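Long-range contacts in mandelate racemase/muconate lactonizing enzyme-like protein (PDB 3CYJ), which is of unknown function but belongs to the enolase superfamily, pairing an N-terminal capping domain with a TIM-barrel domain that holds a sodium ion: residues P300-C308 with L341-L352; Y22-W31 with F140-L148. One frame throughout, in Å; residues are numbered along the deposited sequence.

Interaction 1: residues P300-C308 with L341-L352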
loop_
_atom_site.group_PDB
_atom_site.type_symbol
_atom_site.label_atom_id
_atom_site.label_comp_id
_atom_site.label_asym_id
_atom_site.label_seq_id
_atom_site.Cartn_x
_atom_site.Cartn_y
_atom_site.Cartn_z
ATOM N N PRO A 300 28.366 -28.412 -2.687
ATOM C CA PRO A 300 28.183 -28.976 -1.366
ATOM C C PRO A 300 29.432 -28.881 -0.523
ATOM O O PRO A 300 29.325 -28.683 0.674
ATOM C CB PRO A 300 27.801 -30.460 -1.627
ATOM C CG PRO A 300 27.606 -30.615 -3.102
ATOM C CD PRO A 300 28.047 -29.350 -3.783
ATOM N N ALA A 301 30.611 -29.028 -1.120
ATOM C CA ALA A 301 31.863 -29.059 -0.363
ATOM C C ALA A 301 32.176 -27.773 0.393
ATOM O O ALA A 301 32.582 -27.839 1.568
ATOM C CB ALA A 301 33.029 -29.448 -1.257
ATOM N N VAL A 302 32.010 -26.607 -0.248
ATOM C CA VAL A 302 32.114 -25.349 0.516
ATOM C C VAL A 302 30.912 -25.151 1.468
ATOM O O VAL A 302 31.066 -24.708 2.587
ATOM C CB VAL A 302 32.180 -24.092 -0.330
ATOM C CG1 VAL A 302 32.552 -22.971 0.598
ATOM C CG2 VAL A 302 33.217 -24.222 -1.422
ATOM N N SER A 303 29.720 -25.486 0.997
ATOM C CA SER A 303 28.515 -25.197 1.733
ATOM C C SER A 303 28.453 -25.971 3.074
ATOM O O SER A 303 27.963 -25.423 4.055
ATOM C CB SER A 303 27.283 -25.490 0.861
ATOM O OG SER A 303 27.264 -24.632 -0.262
ATOM N N ALA A 304 28.965 -27.212 3.116
ATOM C CA ALA A 304 29.065 -27.973 4.359
ATOM C C ALA A 304 29.750 -27.183 5.491
ATOM O O ALA A 304 29.311 -27.249 6.661
ATOM C CB ALA A 304 29.763 -29.300 4.126
ATOM N N HIS A 305 30.771 -26.383 5.174
ATOM C CA HIS A 305 31.348 -25.548 6.229
ATOM C C HIS A 305 30.588 -24.252 6.459
ATOM O O HIS A 305 30.236 -23.909 7.616
ATOM C CB HIS A 305 32.811 -25.264 5.963
ATOM C CG HIS A 305 33.682 -26.470 6.129
ATOM N ND1 HIS A 305 34.361 -26.741 7.302
ATOM C CD2 HIS A 305 33.932 -27.509 5.296
ATOM C CE1 HIS A 305 35.006 -27.888 7.170
ATOM N NE2 HIS A 305 34.759 -28.373 5.966
ATOM N N ALA A 306 30.324 -23.548 5.350
ATOM C CA ALA A 306 29.730 -22.209 5.383
ATOM C C ALA A 306 28.369 -22.239 6.075
ATOM O O ALA A 306 28.064 -21.373 6.893
ATOM C CB ALA A 306 29.633 -21.620 3.957
ATOM N N CYS A 307 27.588 -23.272 5.790
ATOM C CA CYS A 307 26.233 -23.383 6.311
ATOM C C CYS A 307 26.160 -23.696 7.803
ATOM O O CYS A 307 25.085 -23.601 8.396
ATOM C CB CYS A 307 25.493 -24.451 5.534
ATOM S SG CYS A 307 24.846 -23.866 3.963
ATOM N N CYS A 308 27.298 -24.051 8.415
ATOM C CA CYS A 308 27.328 -24.325 9.858
ATOM C C CYS A 308 27.180 -23.000 10.566
ATOM O O CYS A 308 26.831 -22.910 11.750
ATOM C CB CYS A 308 28.611 -25.063 10.267
ATOM S SG CYS A 308 28.523 -26.861 9.835
ATOM N N LEU A 341 25.867 -33.599 6.241
ATOM C CA LEU A 341 27.295 -33.446 6.091
ATOM C C LEU A 341 27.897 -32.896 7.371
ATOM O O LEU A 341 27.438 -31.878 7.867
ATOM C CB LEU A 341 27.616 -32.483 4.932
ATOM C CG LEU A 341 27.230 -32.946 3.539
ATOM C CD1 LEU A 341 27.634 -31.879 2.469
ATOM C CD2 LEU A 341 27.859 -34.307 3.204
ATOM N N ARG A 342 28.934 -33.548 7.885
ATOM C CA ARG A 342 29.651 -33.062 9.048
ATOM C C ARG A 342 31.062 -32.655 8.687
ATOM O O ARG A 342 31.831 -33.464 8.176
ATOM C CB ARG A 342 29.712 -34.158 10.137
ATOM C CG ARG A 342 30.313 -33.712 11.477
ATOM C CD ARG A 342 30.472 -34.919 12.421
ATOM N NE ARG A 342 29.182 -35.556 12.712
ATOM C CZ ARG A 342 28.323 -35.140 13.662
ATOM N NH1 ARG A 342 28.616 -34.093 14.436
ATOM N NH2 ARG A 342 27.169 -35.776 13.842
ATOM N N PRO A 343 31.423 -31.401 8.948
ATOM C CA PRO A 343 32.829 -31.091 8.774
ATOM C C PRO A 343 33.740 -32.058 9.543
ATOM O O PRO A 343 33.387 -32.546 10.660
ATOM C CB PRO A 343 32.942 -29.671 9.336
ATOM C CG PRO A 343 31.650 -29.083 8.951
ATOM C CD PRO A 343 30.635 -30.191 9.206
ATOM N N ASP A 344 34.908 -32.331 8.951
ATOM C CA ASP A 344 35.881 -33.231 9.577
ATOM C C ASP A 344 36.643 -32.415 10.614
ATOM O O ASP A 344 37.349 -31.491 10.235
ATOM C CB ASP A 344 36.848 -33.778 8.519
ATOM C CG ASP A 344 37.593 -35.042 8.983
ATOM O OD1 ASP A 344 38.136 -35.039 10.137
ATOM O OD2 ASP A 344 37.620 -36.014 8.181
ATOM N N PRO A 345 36.496 -32.746 11.924
ATOM C CA PRO A 345 37.226 -31.993 12.962
ATOM C C PRO A 345 38.742 -32.255 12.895
ATOM O O PRO A 345 39.527 -31.489 13.449
ATOM C CB PRO A 345 36.634 -32.507 14.287
ATOM C CG PRO A 345 36.056 -33.870 13.977
ATOM C CD PRO A 345 35.727 -33.887 12.467
ATOM N N ASP A 346 39.169 -33.310 12.210
ATOM C CA ASP A 346 40.610 -33.563 12.119
ATOM C C ASP A 346 41.307 -32.903 10.947
ATOM O O ASP A 346 42.521 -33.024 10.857
ATOM C CB ASP A 346 40.967 -35.060 12.111
ATOM C CG ASP A 346 40.402 -35.809 13.310
ATOM O OD1 ASP A 346 40.381 -35.267 14.445
ATOM O OD2 ASP A 346 39.952 -36.964 13.088
ATOM N N ARG A 347 40.578 -32.223 10.055
ATOM C CA ARG A 347 41.208 -31.436 8.952
ATOM C C ARG A 347 41.004 -29.899 9.097
ATOM O O ARG A 347 39.948 -29.439 9.532
ATOM C CB ARG A 347 40.754 -31.956 7.595
ATOM C CG ARG A 347 41.165 -33.462 7.337
ATOM C CD ARG A 347 40.414 -34.157 6.172
ATOM N NE ARG A 347 40.779 -33.638 4.845
ATOM C CZ ARG A 347 41.641 -34.229 4.001
ATOM N NH1 ARG A 347 42.229 -35.372 4.363
ATOM N NH2 ARG A 347 41.929 -33.701 2.799
ATOM N N PRO A 348 42.035 -29.096 8.776
ATOM C CA PRO A 348 41.850 -27.673 8.862
ATOM C C PRO A 348 41.303 -27.074 7.542
ATOM O O PRO A 348 41.343 -27.732 6.472
ATOM C CB PRO A 348 43.276 -27.157 9.129
ATOM C CG PRO A 348 44.089 -28.058 8.347
ATOM C CD PRO A 348 43.412 -29.422 8.367
ATOM N N GLY A 349 40.803 -25.842 7.646
ATOM C CA GLY A 349 40.062 -25.205 6.572
ATOM C C GLY A 349 38.906 -26.080 6.097
ATOM O O GLY A 349 38.252 -26.799 6.897
ATOM N N LEU A 350 38.702 -26.056 4.781
ATOM C CA LEU A 350 37.695 -26.849 4.102
ATOM C C LEU A 350 38.045 -28.327 4.079
ATOM O O LEU A 350 37.214 -29.172 3.715
ATOM C CB LEU A 350 37.542 -26.329 2.653
ATOM C CG LEU A 350 36.860 -24.935 2.486
ATOM C CD1 LEU A 350 36.761 -24.520 1.010
ATOM C CD2 LEU A 350 35.454 -24.928 3.176
ATOM N N GLY A 351 39.299 -28.638 4.423
ATOM C CA GLY A 351 39.798 -30.018 4.429
ATOM C C GLY A 351 39.915 -30.568 3.018
ATOM O O GLY A 351 39.861 -31.785 2.822
ATOM N N LEU A 352 40.036 -29.672 2.034
ATOM C CA LEU A 352 40.062 -30.075 0.618
ATOM C C LEU A 352 41.465 -29.913 -0.001
ATOM O O LEU A 352 42.125 -28.874 0.168
ATOM C CB LEU A 352 39.045 -29.257 -0.217
ATOM C CG LEU A 352 37.523 -29.456 -0.060
ATOM C CD1 LEU A 352 36.702 -28.375 -0.839
ATOM C CD2 LEU A 352 37.031 -30.897 -0.393
#
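The imidazole of H305 is clamped between P343 and L350. P343 CG lies 4.1 Å from the ring centroid over one face, and L350 CA sits at the same distance over the opposite face, both displaced toward the rim, so each makes a CH-pi contact. CG of H305 is anti to its own carbonyl carbon (chi1 -70°), which sends the ring out from the helix into this slot. At the far end of the ring CE1 comes to 3.4 Å from G349 O, while on the helix side CD2 packs at 3.7 Å on L350 CD2. A hydrogen bond between ND1 and A122 N fixes the ring's rotation, and L121 adds a further wall.

Beside the clamp the side chains that meet are apolar. A304 CB meets L341 CD1 at 3.7 Å, and C308 SG lies 3.9 Å from P343 CG. Toward the start of the helix, A301 CB touches L352 CD1 at 3.8 Å, with Y51 reaching both residues.

The loop between P343 and G349 is a different matter. P345 and D346 bulge into solvent away from the helix, and the chain there supports itself: D344 OD1 accepts from D346 N in an Asx turn, and R347 grips G351 O side-on with NE and NH2, both coming from the same face of the carbonyl. G349, with its positive phi, takes the second position of the type II' turn P348-G351; G351, also at positive phi, closes it.

L350 N is tied back to D111. Helix 300-306 lies in the crossover between parallel strands 294-296 and 313-319, and the 341-352 loop packs against this helix, with strand 46-53 alongside: a beta/alpha barrel with its helical layer, as in the C-terminal domain of the enolase superfamily.

Interaction 2: residues Y22-W31 with F140-L148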
loop_
_atom_site.group_PDB
_atom_site.type_symbol
_atom_site.label_atom_id
_atom_site.label_comp_id
_atom_site.label_asym_id
_atom_site.label_seq_id
_atom_site.Cartn_x
_atom_site.Cartn_y
_atom_site.Cartn_z
ATOM N N TYR A 22 26.121 -37.854 -18.041
ATOM C CA TYR A 22 25.003 -38.130 -18.952
ATOM C C TYR A 22 24.637 -36.754 -19.500
ATOM O O TYR A 22 24.985 -35.740 -18.874
ATOM C CB TYR A 22 23.824 -38.729 -18.170
ATOM C CG TYR A 22 22.707 -39.303 -19.021
ATOM C CD1 TYR A 22 22.830 -40.569 -19.615
ATOM C CD2 TYR A 22 21.505 -38.597 -19.210
ATOM C CE1 TYR A 22 21.785 -41.125 -20.412
ATOM C CE2 TYR A 22 20.450 -39.149 -19.999
ATOM C CZ TYR A 22 20.612 -40.413 -20.600
ATOM O OH TYR A 22 19.592 -40.943 -21.369
ATOM N N PRO A 23 23.976 -36.679 -20.678
ATOM C CA PRO A 23 23.505 -35.312 -21.077
ATOM C C PRO A 23 22.460 -34.766 -20.060
ATOM O O PRO A 23 21.546 -35.507 -19.663
ATOM C CB PRO A 23 22.811 -35.523 -22.442
ATOM C CG PRO A 23 22.980 -36.980 -22.817
ATOM C CD PRO A 23 23.695 -37.718 -21.687
ATOM N N GLU A 24 22.572 -33.505 -19.655
ATOM C CA GLU A 24 21.683 -33.007 -18.593
ATOM C C GLU A 24 20.870 -31.794 -19.024
ATOM O O GLU A 24 21.309 -30.977 -19.828
ATOM C CB GLU A 24 22.489 -32.702 -17.316
ATOM C CG GLU A 24 23.071 -33.967 -16.618
ATOM C CD GLU A 24 23.907 -33.621 -15.402
ATOM O OE1 GLU A 24 23.925 -32.440 -15.012
ATOM O OE2 GLU A 24 24.556 -34.494 -14.800
ATOM N N SER A 25 19.670 -31.660 -18.475
ATOM C CA SER A 25 18.869 -30.497 -18.824
ATOM C C SER A 25 17.890 -30.200 -17.693
ATOM O O SER A 25 17.671 -31.025 -16.794
ATOM C CB SER A 25 18.135 -30.733 -20.129
ATOM O OG SER A 25 17.163 -31.753 -19.932
ATOM N N ASP A 26 17.298 -29.019 -17.746
ATOM C CA ASP A 26 16.294 -28.662 -16.787
ATOM C C ASP A 26 15.280 -27.895 -17.614
ATOM O O ASP A 26 15.378 -27.896 -18.885
ATOM C CB ASP A 26 16.872 -27.868 -15.593
ATOM C CG ASP A 26 17.564 -26.563 -15.996
ATOM O OD1 ASP A 26 17.121 -25.899 -16.970
ATOM O OD2 ASP A 26 18.540 -26.171 -15.309
ATOM N N GLY A 27 14.337 -27.248 -16.932
ATOM C CA GLY A 27 13.284 -26.558 -17.629
ATOM C C GLY A 27 13.782 -25.524 -18.623
ATOM O O GLY A 27 13.169 -25.333 -19.627
ATOM N N THR A 28 14.889 -24.849 -18.380
ATOM C CA THR A 28 15.279 -23.802 -19.297
ATOM C C THR A 28 16.718 -23.920 -19.852
ATOM O O THR A 28 17.205 -22.962 -20.461
ATOM C CB THR A 28 15.114 -22.360 -18.619
ATOM O OG1 THR A 28 15.735 -22.368 -17.332
ATOM C CG2 THR A 28 13.672 -21.964 -18.430
ATOM N N LEU A 29 17.404 -25.048 -19.658
ATOM C CA LEU A 29 18.791 -25.143 -20.118
ATOM C C LEU A 29 19.288 -26.591 -20.316
ATOM O O LEU A 29 18.779 -27.512 -19.688
ATOM C CB LEU A 29 19.711 -24.356 -19.194
ATOM C CG LEU A 29 21.137 -24.000 -19.668
ATOM C CD1 LEU A 29 21.166 -22.843 -20.609
ATOM C CD2 LEU A 29 22.005 -23.653 -18.491
ATOM N N GLN A 30 20.262 -26.776 -21.214
ATOM C CA GLN A 30 20.878 -28.065 -21.524
ATOM C C GLN A 30 22.382 -27.867 -21.385
ATOM O O GLN A 30 22.936 -26.831 -21.788
ATOM C CB GLN A 30 20.573 -28.508 -22.965
ATOM C CG GLN A 30 19.120 -28.838 -23.262
ATOM C CD GLN A 30 18.899 -29.237 -24.762
ATOM O OE1 GLN A 30 19.123 -28.442 -25.663
ATOM N NE2 GLN A 30 18.463 -30.469 -25.002
ATOM N N TRP A 31 23.049 -28.861 -20.816
ATOM C CA TRP A 31 24.482 -28.772 -20.680
ATOM C C TRP A 31 25.054 -30.173 -20.620
ATOM O O TRP A 31 24.336 -31.112 -20.357
ATOM C CB TRP A 31 24.903 -27.912 -19.442
ATOM C CG TRP A 31 24.494 -28.495 -18.111
ATOM C CD1 TRP A 31 25.310 -29.144 -17.211
ATOM C CD2 TRP A 31 23.173 -28.485 -17.520
ATOM N NE1 TRP A 31 24.578 -29.524 -16.104
ATOM C CE2 TRP A 31 23.270 -29.149 -16.269
ATOM C CE3 TRP A 31 21.931 -27.957 -17.916
ATOM C CZ2 TRP A 31 22.155 -29.330 -15.405
ATOM C CZ3 TRP A 31 20.819 -28.133 -17.066
ATOM C CH2 TRP A 31 20.950 -28.822 -15.815
ATOM N N PHE A 140 17.330 -34.719 -13.659
ATOM C CA PHE A 140 17.281 -33.881 -14.850
ATOM C C PHE A 140 16.199 -34.344 -15.815
ATOM O O PHE A 140 15.830 -35.549 -15.842
ATOM C CB PHE A 140 18.658 -33.793 -15.510
ATOM C CG PHE A 140 19.718 -33.415 -14.550
ATOM C CD1 PHE A 140 19.854 -32.086 -14.142
ATOM C CD2 PHE A 140 20.514 -34.396 -13.949
ATOM C CE1 PHE A 140 20.813 -31.748 -13.164
ATOM C CE2 PHE A 140 21.483 -34.078 -12.990
ATOM C CZ PHE A 140 21.645 -32.750 -12.594
ATOM N N THR A 141 15.694 -33.374 -16.577
ATOM C CA THR A 141 14.621 -33.606 -17.515
ATOM C C THR A 141 15.039 -34.489 -18.692
ATOM O O THR A 141 14.178 -35.089 -19.375
ATOM C CB THR A 141 13.956 -32.275 -17.982
ATOM O OG1 THR A 141 14.985 -31.302 -18.244
ATOM C CG2 THR A 141 12.983 -31.747 -16.899
ATOM N N SER A 142 16.346 -34.599 -18.913
ATOM C CA SER A 142 16.857 -35.518 -19.928
ATOM C C SER A 142 16.859 -37.002 -19.492
ATOM O O SER A 142 16.981 -37.883 -20.341
ATOM C CB SER A 142 18.294 -35.145 -20.285
ATOM O OG SER A 142 19.059 -35.222 -19.106
ATOM N N TYR A 143 16.802 -37.283 -18.188
ATOM C CA TYR A 143 16.838 -38.676 -17.721
ATOM C C TYR A 143 15.629 -39.493 -18.184
ATOM O O TYR A 143 14.459 -39.098 -17.952
ATOM C CB TYR A 143 16.849 -38.740 -16.203
ATOM C CG TYR A 143 18.174 -38.457 -15.559
ATOM C CD1 TYR A 143 19.271 -38.065 -16.305
ATOM C CD2 TYR A 143 18.318 -38.538 -14.183
ATOM C CE1 TYR A 143 20.510 -37.793 -15.685
ATOM C CE2 TYR A 143 19.524 -38.281 -13.572
ATOM C CZ TYR A 143 20.610 -37.899 -14.316
ATOM O OH TYR A 143 21.810 -37.632 -13.650
ATOM N N PRO A 144 15.880 -40.670 -18.779
ATOM C CA PRO A 144 14.705 -41.548 -18.908
ATOM C C PRO A 144 14.239 -41.954 -17.510
ATOM O O PRO A 144 14.994 -41.816 -16.561
ATOM C CB PRO A 144 15.243 -42.765 -19.704
ATOM C CG PRO A 144 16.594 -42.295 -20.300
ATOM C CD PRO A 144 17.120 -41.291 -19.273
ATOM N N LEU A 145 13.009 -42.458 -17.409
ATOM C CA LEU A 145 12.337 -42.800 -16.133
ATOM C C LEU A 145 13.122 -43.703 -15.152
ATOM O O LEU A 145 13.166 -43.436 -13.948
ATOM C CB LEU A 145 11.032 -43.491 -16.473
ATOM C CG LEU A 145 9.668 -42.827 -16.454
ATOM C CD1 LEU A 145 9.722 -41.319 -16.346
ATOM C CD2 LEU A 145 8.904 -43.282 -17.674
ATOM N N ARG A 146 13.751 -44.756 -15.690
ATOM C CA ARG A 146 14.585 -45.706 -14.926
ATOM C C ARG A 146 15.764 -45.009 -14.293
ATOM O O ARG A 146 16.083 -45.252 -13.124
ATOM C CB ARG A 146 15.095 -46.899 -15.803
ATOM N N ARG A 147 16.425 -44.145 -15.057
ATOM C CA ARG A 147 17.628 -43.521 -14.559
ATOM C C ARG A 147 17.270 -42.452 -13.473
ATOM O O ARG A 147 18.001 -42.257 -12.478
ATOM C CB ARG A 147 18.472 -42.986 -15.722
ATOM C CG ARG A 147 19.171 -41.690 -15.434
ATOM C CD ARG A 147 20.499 -41.477 -16.100
ATOM N NE ARG A 147 20.821 -42.343 -17.220
ATOM C CZ ARG A 147 22.050 -42.803 -17.402
ATOM N NH1 ARG A 147 22.322 -43.603 -18.421
ATOM N NH2 ARG A 147 23.007 -42.467 -16.534
ATOM N N LEU A 148 16.132 -41.803 -13.664
ATOM C CA LEU A 148 15.573 -40.895 -12.656
ATOM C C LEU A 148 15.252 -41.679 -11.363
ATOM O O LEU A 148 15.639 -41.286 -10.259
ATOM C CB LEU A 148 14.325 -40.213 -13.242
ATOM C CG LEU A 148 13.391 -39.445 -12.301
ATOM C CD1 LEU A 148 14.103 -38.182 -11.725
ATOM C CD2 LEU A 148 12.061 -39.064 -13.000
HETATM O O HOH W 1 23.681 -36.959 -15.173
#
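S25 and T141 join their hydroxyls, OG to OG1 at 2.8 Å, where the 22-31 beta hairpin of the capping domain meets the loop after barrel strand 132-137, as in the domain interface of the enolase superfamily. Next to that pair, T141 N donates to S25 O from well above the carbonyl plane (48°), and S142 OG gives a short bond of 2.6 Å to P23 O. This row of bonds pins one edge of the hairpin to the turn F140-Y143.

Aromatic side chains lie on both flanks of the row: F140 with W31, and Y22. The F140 ring lies under the E24 side chain, with the carboxylate nearly parallel to the ring (10°) and OE1 over its face; W31 CZ2 comes in at 3.6 Å from F140 CE1. On the outer flank Y22, its CG anti to the backbone N (chi1 -169°), offers one ring face to the guanidinium of R147, stacked with centres 3.8 Å apart, while P144 CD approaches its OH.

Farther out, W31 NE1 donates a hydrogen bond to D321 OD2 and R169 holds D26 O. D26 OD2 forms a salt bridge with R90 of the second subunit and is hydrogen-bonded to a glycerol, probably from the crystallisation liquor, and its side chain is about 6 Å from the sodium ion. Between the two flanks, one water donates to E24 OE2 at 2.6 Å and accepts from Y143 OH.

From the N terminus, the chain first lays down the hairpin 22-31, runs through the rest of the capping domain and enters the barrel at strand 132-137; interaction 2 then closes this loop of 108 residues when 140-148 comes up against the hairpin. Most of the barrel follows before interaction 1 opens at helix 300-306. It spans a far shorter loop of 32 residues, containing strand 313-319 and helix 320-329. The two loops are in series, neither nested nor crossed, and their centres stand 29 Å apart on opposite sides of the chain's centre. Interaction 2 joins capping domain to barrel; interaction 1 secures the barrel's late excursion against one of its own helices.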